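DisA protein (Sorangium cellulosum, PDB 6CCA) probably transfers methyl groups to carbon in gem-dimethylation of polyketide intermediates on the disorazol assembly line. Local coordinates at residues R49-H54 with A198-E203; P56-L61 with S397-Q402. All coordinates share one frame; numbering follows the deposited sequence.

Contacts 1 and 2 lie side by side, their centres about 11 Å apart, at the junction between the N-terminal helices and the methyltransferase core. Consecutive helices supply one side of each: helix 45-52 in contact 1 and helix 55-75 in contact 2. Their partners differ, helix 196-216 in the first and the turn leading into strand 402-409 in the second. Both are buried and apolar, with no hydrogen bond across either. Contact 1 lets one leucine methyl serve two rings, Phe-201 and the imidazole of His-200, which is tied to His-392; contact 2 sets two aromatic rings edge-to-face beside an isoleucine. Leu-51 touches Trp-399 and Phe-201 touches Gln-402, making the two contacts continuous.

Contact 1. Residues R49-H54 with A198-E203; sequences RELLTH and ADHFNE
Leu-51 of helix 45-52 reaches across to His-200 and Phe-201 on helix 196-216. Its CB already points at the partner helix but stays 4.4 Å from ND1 of His-200. Torsions chi1 172° (CG anti to the backbone N) and chi2 69° leave CD2 extended, anti to CA, as the leading atom. CD1 passes beside the base of the histidine, 4.3 Å from His-200 CB. CD2 sits over one face of the imidazole in a CH-pi contact, 4.1 Å from the ring centroid and 18° off the normal, displaced toward the NE2-CD2 side, with Leu-51 CD2 4.0 Å from His-200 NE2. The same CD2 approaches Phe-201 CZ obliquely at 4.0 Å, so two rings share one methyl. The imidazole stands with its CD2 edge over the Phe-201 face, His-200 CD2 lying 3.6 Å above the centre. The imidazole is further fixed by a hydrogen bond between its NE2 and NE2 of His-392, whose own ring meets both aromatic side chains. Phe-201 continues inward onto strands 330-337 and 402-409. Helix 45-52 is thereby packed against the helix that precedes strand 226-231, the first strand of a Rossmann-like class I methyltransferase fold.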
loop_
_atom_site.group_PDB
_atom_site.type_symbol
_atom_site.label_atom_id
_atom_site.label_comp_id
_atom_site.label_asym_id
_atom_site.label_seq_id
_atom_site.Cartn_x
_atom_site.Cartn_y
_atom_site.Cartn_z
ATOM N N ARG A 49 -21.297 0.649 -5.453
ATOM C CA ARG A 49 -22.177 1.283 -4.446
ATOM C C ARG A 49 -21.961 0.725 -3.065
ATOM O O ARG A 49 -21.929 1.487 -2.086
ATOM C CB ARG A 49 -23.666 1.152 -4.776
ATOM C CG ARG A 49 -24.053 2.188 -5.777
ATOM C CD ARG A 49 -25.578 2.434 -5.869
ATOM N NE ARG A 49 -25.682 3.499 -6.852
ATOM C CZ ARG A 49 -26.717 3.738 -7.676
ATOM N NH1 ARG A 49 -27.842 3.023 -7.645
ATOM N NH2 ARG A 49 -26.607 4.748 -8.538
ATOM N N GLU A 50 -21.874 -0.573 -2.985
ATOM C CA GLU A 50 -21.602 -1.271 -1.732
ATOM C C GLU A 50 -20.270 -0.793 -1.084
ATOM O O GLU A 50 -20.250 -0.555 0.124
ATOM C CB GLU A 50 -21.612 -2.759 -1.915
ATOM C CG GLU A 50 -21.200 -3.593 -0.713
ATOM C CD GLU A 50 -22.220 -3.553 0.447
ATOM O OE1 GLU A 50 -23.378 -3.178 0.145
ATOM O OE2 GLU A 50 -21.863 -3.881 1.623
ATOM N N LEU A 51 -19.207 -0.702 -1.872
ATOM C CA LEU A 51 -17.932 -0.159 -1.337
ATOM C C LEU A 51 -18.122 1.279 -0.845
ATOM O O LEU A 51 -17.630 1.646 0.230
ATOM C CB LEU A 51 -16.841 -0.201 -2.421
ATOM C CG LEU A 51 -15.531 0.507 -2.075
ATOM C CD1 LEU A 51 -14.850 -0.320 -0.969
ATOM C CD2 LEU A 51 -14.695 0.632 -3.348
ATOM N N LEU A 52 -18.891 2.098 -1.572
ATOM C CA LEU A 52 -19.046 3.487 -1.226
ATOM C C LEU A 52 -19.842 3.692 0.040
ATOM O O LEU A 52 -19.767 4.794 0.591
ATOM C CB LEU A 52 -19.682 4.340 -2.376
ATOM C CG LEU A 52 -18.686 4.594 -3.519
ATOM C CD1 LEU A 52 -19.351 5.146 -4.799
ATOM C CD2 LEU A 52 -17.607 5.533 -3.059
ATOM N N THR A 53 -20.574 2.668 0.459
ATOM C CA THR A 53 -21.306 2.771 1.764
ATOM C C THR A 53 -20.345 2.989 2.911
ATOM O O THR A 53 -20.706 3.505 3.973
ATOM C CB THR A 53 -22.227 1.635 2.126
ATOM O OG1 THR A 53 -21.553 0.388 2.331
ATOM C CG2 THR A 53 -23.311 1.470 1.060
ATOM N N HIS A 54 -19.099 2.606 2.688
ATOM C CA HIS A 54 -18.086 2.801 3.742
ATOM C C HIS A 54 -17.404 4.179 3.778
ATOM O O HIS A 54 -16.681 4.443 4.706
ATOM C CB HIS A 54 -17.044 1.680 3.592
ATOM C CG HIS A 54 -17.659 0.349 3.707
ATOM N ND1 HIS A 54 -18.261 -0.074 4.853
ATOM C CD2 HIS A 54 -17.814 -0.654 2.806
ATOM C CE1 HIS A 54 -18.749 -1.289 4.678
ATOM N NE2 HIS A 54 -18.494 -1.660 3.444
ATOM N N ALA A 198 -10.529 -3.741 2.314
ATOM C CA ALA A 198 -9.362 -4.570 1.927
ATOM C C ALA A 198 -9.846 -5.787 1.058
ATOM O O ALA A 198 -9.209 -6.162 0.056
ATOM C CB ALA A 198 -8.552 -5.070 3.118
ATOM N N ASP A 199 -10.928 -6.427 1.498
ATOM C CA ASP A 199 -11.402 -7.605 0.789
ATOM C C ASP A 199 -11.892 -7.272 -0.586
ATOM O O ASP A 199 -11.644 -8.031 -1.518
ATOM C CB ASP A 199 -12.526 -8.303 1.580
ATOM C CG ASP A 199 -12.017 -8.998 2.829
ATOM O OD1 ASP A 199 -10.802 -9.232 2.965
ATOM O OD2 ASP A 199 -12.891 -9.311 3.661
ATOM N N HIS A 200 -12.487 -6.109 -0.775
ATOM C CA HIS A 200 -12.953 -5.697 -2.101
ATOM C C HIS A 200 -11.769 -5.652 -3.088
ATOM O O HIS A 200 -11.796 -6.221 -4.203
ATOM C CB HIS A 200 -13.603 -4.331 -2.020
ATOM C CG HIS A 200 -13.880 -3.748 -3.345
ATOM N ND1 HIS A 200 -15.089 -3.900 -3.985
ATOM C CD2 HIS A 200 -13.101 -3.025 -4.179
ATOM C CE1 HIS A 200 -15.050 -3.261 -5.150
ATOM N NE2 HIS A 200 -13.857 -2.718 -5.283
ATOM N N PHE A 201 -10.727 -4.974 -2.690
ATOM C CA PHE A 201 -9.521 -4.910 -3.514
ATOM C C PHE A 201 -8.753 -6.234 -3.654
ATOM O O PHE A 201 -8.227 -6.494 -4.729
ATOM C CB PHE A 201 -8.641 -3.706 -3.177
ATOM C CG PHE A 201 -9.355 -2.411 -3.443
ATOM C CD1 PHE A 201 -9.471 -1.908 -4.712
ATOM C CD2 PHE A 201 -9.969 -1.721 -2.378
ATOM C CE1 PHE A 201 -10.136 -0.702 -4.910
ATOM C CE2 PHE A 201 -10.688 -0.573 -2.601
ATOM C CZ PHE A 201 -10.786 -0.099 -3.895
ATOM N N ASN A 202 -8.711 -7.041 -2.597
ATOM C CA ASN A 202 -8.099 -8.390 -2.661
ATOM C C ASN A 202 -8.799 -9.234 -3.721
ATOM O O ASN A 202 -8.176 -9.946 -4.548
ATOM C CB ASN A 202 -8.178 -9.086 -1.290
ATOM C CG ASN A 202 -7.259 -8.485 -0.240
ATOM O OD1 ASN A 202 -6.287 -7.809 -0.550
ATOM N ND2 ASN A 202 -7.514 -8.831 1.020
ATOM N N GLU A 203 -10.110 -9.089 -3.777
ATOM C CA GLU A 203 -10.914 -9.852 -4.708
ATOM C C GLU A 203 -10.728 -9.380 -6.123
ATOM O O GLU A 203 -10.677 -10.235 -7.008
ATOM C CB GLU A 203 -12.396 -9.900 -4.306
ATOM C CG GLU A 203 -12.615 -10.688 -3.010
ATOM C CD GLU A 203 -12.301 -12.196 -3.098
ATOM O OE1 GLU A 203 -12.309 -12.809 -4.188
ATOM O OE2 GLU A 203 -11.977 -12.769 -2.039
#

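Contact 2. Residues P56-L61 with S397-Q402; sequences PAFDAL and SSWSIQ
The indole of Trp-399 meets Phe-58 at its edge, where Phe-58 CD1 lies near the indole plane, 3.8 Å from Trp-399 CH2. Gln-402 O lies near the same plane but at the pyrrole edge, by Trp-399 CD1, and Ile-401 CD1 occupies one face, 3.8 Å above the plane of the Trp-399 ring and offset toward the rim. The two rings form an offset edge-to-face pair: the indole edge is turned to the phenyl face, the planes stand at 80°, and the centroid of the six-membered ring is 5.7 Å from that of Phe-58. A second edge-to-face partner of Phe-58 is Tyr-154 on helix 152-163. The segment 397-402 links the short hairpin of strands 393-394 and 397-398 to strand 402-409, antiparallel to strand 330-337 like the last strand of the class I methyltransferase fold, which is inserted next to the fifth. Helix 55-75 is thus docked against the entrance to that strand. Ile-401 fills the angle between the rings: its extended CG1 branch (chi2 175°) brings CD1 to 3.9 Å from Phe-58 CB and 4.1 Å from Phe-58 CD2. Leu-51 and Leu-52 of helix 45-52 also pack on the indole side chain.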
loop_
_atom_site.group_PDB
_atom_site.type_symbol
_atom_site.label_atom_id
_atom_site.label_comp_id
_atom_site.label_asym_id
_atom_site.label_seq_id
_atom_site.Cartn_x
_atom_site.Cartn_y
_atom_site.Cartn_z
ATOM N N PRO A 56 -18.523 7.277 4.672
ATOM C CA PRO A 56 -18.723 8.112 5.872
ATOM C C PRO A 56 -17.836 7.645 7.026
ATOM O O PRO A 56 -17.234 8.489 7.751
ATOM C CB PRO A 56 -20.217 7.904 6.191
ATOM C CG PRO A 56 -20.838 7.678 4.803
ATOM C CD PRO A 56 -19.801 6.795 4.118
ATOM N N ALA A 57 -17.642 6.329 7.124
ATOM C CA ALA A 57 -16.798 5.802 8.210
ATOM C C ALA A 57 -15.317 6.175 7.999
ATOM O O ALA A 57 -14.648 6.594 8.937
ATOM C CB ALA A 57 -16.997 4.314 8.394
ATOM N N PHE A 58 -14.836 6.053 6.761
ATOM C CA PHE A 58 -13.459 6.423 6.464
ATOM C C PHE A 58 -13.262 7.915 6.564
ATOM O O PHE A 58 -12.213 8.366 6.991
ATOM C CB PHE A 58 -13.006 5.809 5.137
ATOM C CG PHE A 58 -12.565 4.404 5.297
ATOM C CD1 PHE A 58 -13.473 3.357 5.226
ATOM C CD2 PHE A 58 -11.242 4.123 5.596
ATOM C CE1 PHE A 58 -13.068 2.064 5.467
ATOM C CE2 PHE A 58 -10.827 2.818 5.786
ATOM C CZ PHE A 58 -11.714 1.790 5.746
ATOM N N ASP A 59 -14.286 8.714 6.233
ATOM C CA ASP A 59 -14.195 10.166 6.482
ATOM C C ASP A 59 -14.046 10.460 7.939
ATOM O O ASP A 59 -13.181 11.282 8.337
ATOM C CB ASP A 59 -15.419 10.955 5.904
ATOM C CG ASP A 59 -15.457 11.007 4.372
ATOM O OD1 ASP A 59 -14.472 10.671 3.701
ATOM O OD2 ASP A 59 -16.565 11.273 3.856
ATOM N N ALA A 60 -14.793 9.751 8.779
ATOM C CA ALA A 60 -14.677 9.948 10.203
ATOM C C ALA A 60 -13.343 9.456 10.755
ATOM O O ALA A 60 -12.766 10.038 11.705
ATOM C CB ALA A 60 -15.816 9.243 10.952
ATOM N N LEU A 61 -12.817 8.391 10.157
ATOM C CA LEU A 61 -11.456 7.933 10.509
ATOM C C LEU A 61 -10.417 9.021 10.269
ATOM O O LEU A 61 -9.496 9.184 11.060
ATOM C CB LEU A 61 -11.176 6.599 9.792
ATOM C CG LEU A 61 -9.816 5.981 10.036
ATOM C CD1 LEU A 61 -9.671 5.542 11.456
ATOM C CD2 LEU A 61 -9.598 4.822 9.140
ATOM N N SER A 397 -19.976 10.581 -6.418
ATOM C CA SER A 397 -19.157 9.956 -5.373
ATOM C C SER A 397 -18.168 9.033 -6.026
ATOM O O SER A 397 -18.491 8.381 -7.022
ATOM C CB SER A 397 -19.997 9.116 -4.396
ATOM O OG SER A 397 -20.774 9.947 -3.570
ATOM N N SER A 398 -16.998 8.912 -5.412
ATOM C CA SER A 398 -16.055 7.951 -5.899
ATOM C C SER A 398 -15.079 7.545 -4.769
ATOM O O SER A 398 -14.836 8.328 -3.831
ATOM C CB SER A 398 -15.297 8.517 -7.110
ATOM O OG SER A 398 -14.448 9.509 -6.623
ATOM N N TRP A 399 -14.562 6.320 -4.896
ATOM C CA TRP A 399 -13.562 5.805 -3.924
ATOM C C TRP A 399 -12.176 6.176 -4.452
ATOM O O TRP A 399 -11.780 5.743 -5.552
ATOM C CB TRP A 399 -13.669 4.292 -3.792
ATOM C CG TRP A 399 -12.993 3.787 -2.578
ATOM C CD1 TRP A 399 -11.784 3.224 -2.471
ATOM C CD2 TRP A 399 -13.550 3.781 -1.253
ATOM N NE1 TRP A 399 -11.503 2.909 -1.167
ATOM C CE2 TRP A 399 -12.585 3.210 -0.393
ATOM C CE3 TRP A 399 -14.759 4.204 -0.714
ATOM C CZ2 TRP A 399 -12.803 3.071 0.966
ATOM C CZ3 TRP A 399 -14.956 4.068 0.616
ATOM C CH2 TRP A 399 -13.993 3.504 1.444
ATOM N N SER A 400 -11.488 7.000 -3.712
ATOM C CA SER A 400 -10.149 7.414 -4.092
ATOM C C SER A 400 -9.039 6.951 -3.178
ATOM O O SER A 400 -7.874 7.217 -3.479
ATOM C CB SER A 400 -10.057 8.939 -4.228
ATOM O OG SER A 400 -10.405 9.531 -2.996
ATOM N N ILE A 401 -9.359 6.268 -2.097
ATOM C CA ILE A 401 -8.387 5.906 -1.078
ATOM C C ILE A 401 -7.455 4.782 -1.525
ATOM O O ILE A 401 -6.305 4.695 -1.070
ATOM C CB ILE A 401 -9.157 5.403 0.195
ATOM C CG1 ILE A 401 -9.759 6.594 0.904
ATOM C CG2 ILE A 401 -8.233 4.643 1.148
ATOM C CD1 ILE A 401 -10.626 6.171 2.096
ATOM N N GLN A 402 -7.945 3.953 -2.397
ATOM C CA GLN A 402 -7.282 2.736 -2.845
ATOM C C GLN A 402 -7.806 2.343 -4.214
ATOM O O GLN A 402 -8.979 2.633 -4.627
ATOM C CB GLN A 402 -7.606 1.603 -1.885
ATOM C CG GLN A 402 -6.887 0.300 -2.054
ATOM C CD GLN A 402 -7.069 -0.658 -0.899
ATOM O OE1 GLN A 402 -7.750 -0.377 0.087
ATOM N NE2 GLN A 402 -6.503 -1.835 -1.047
#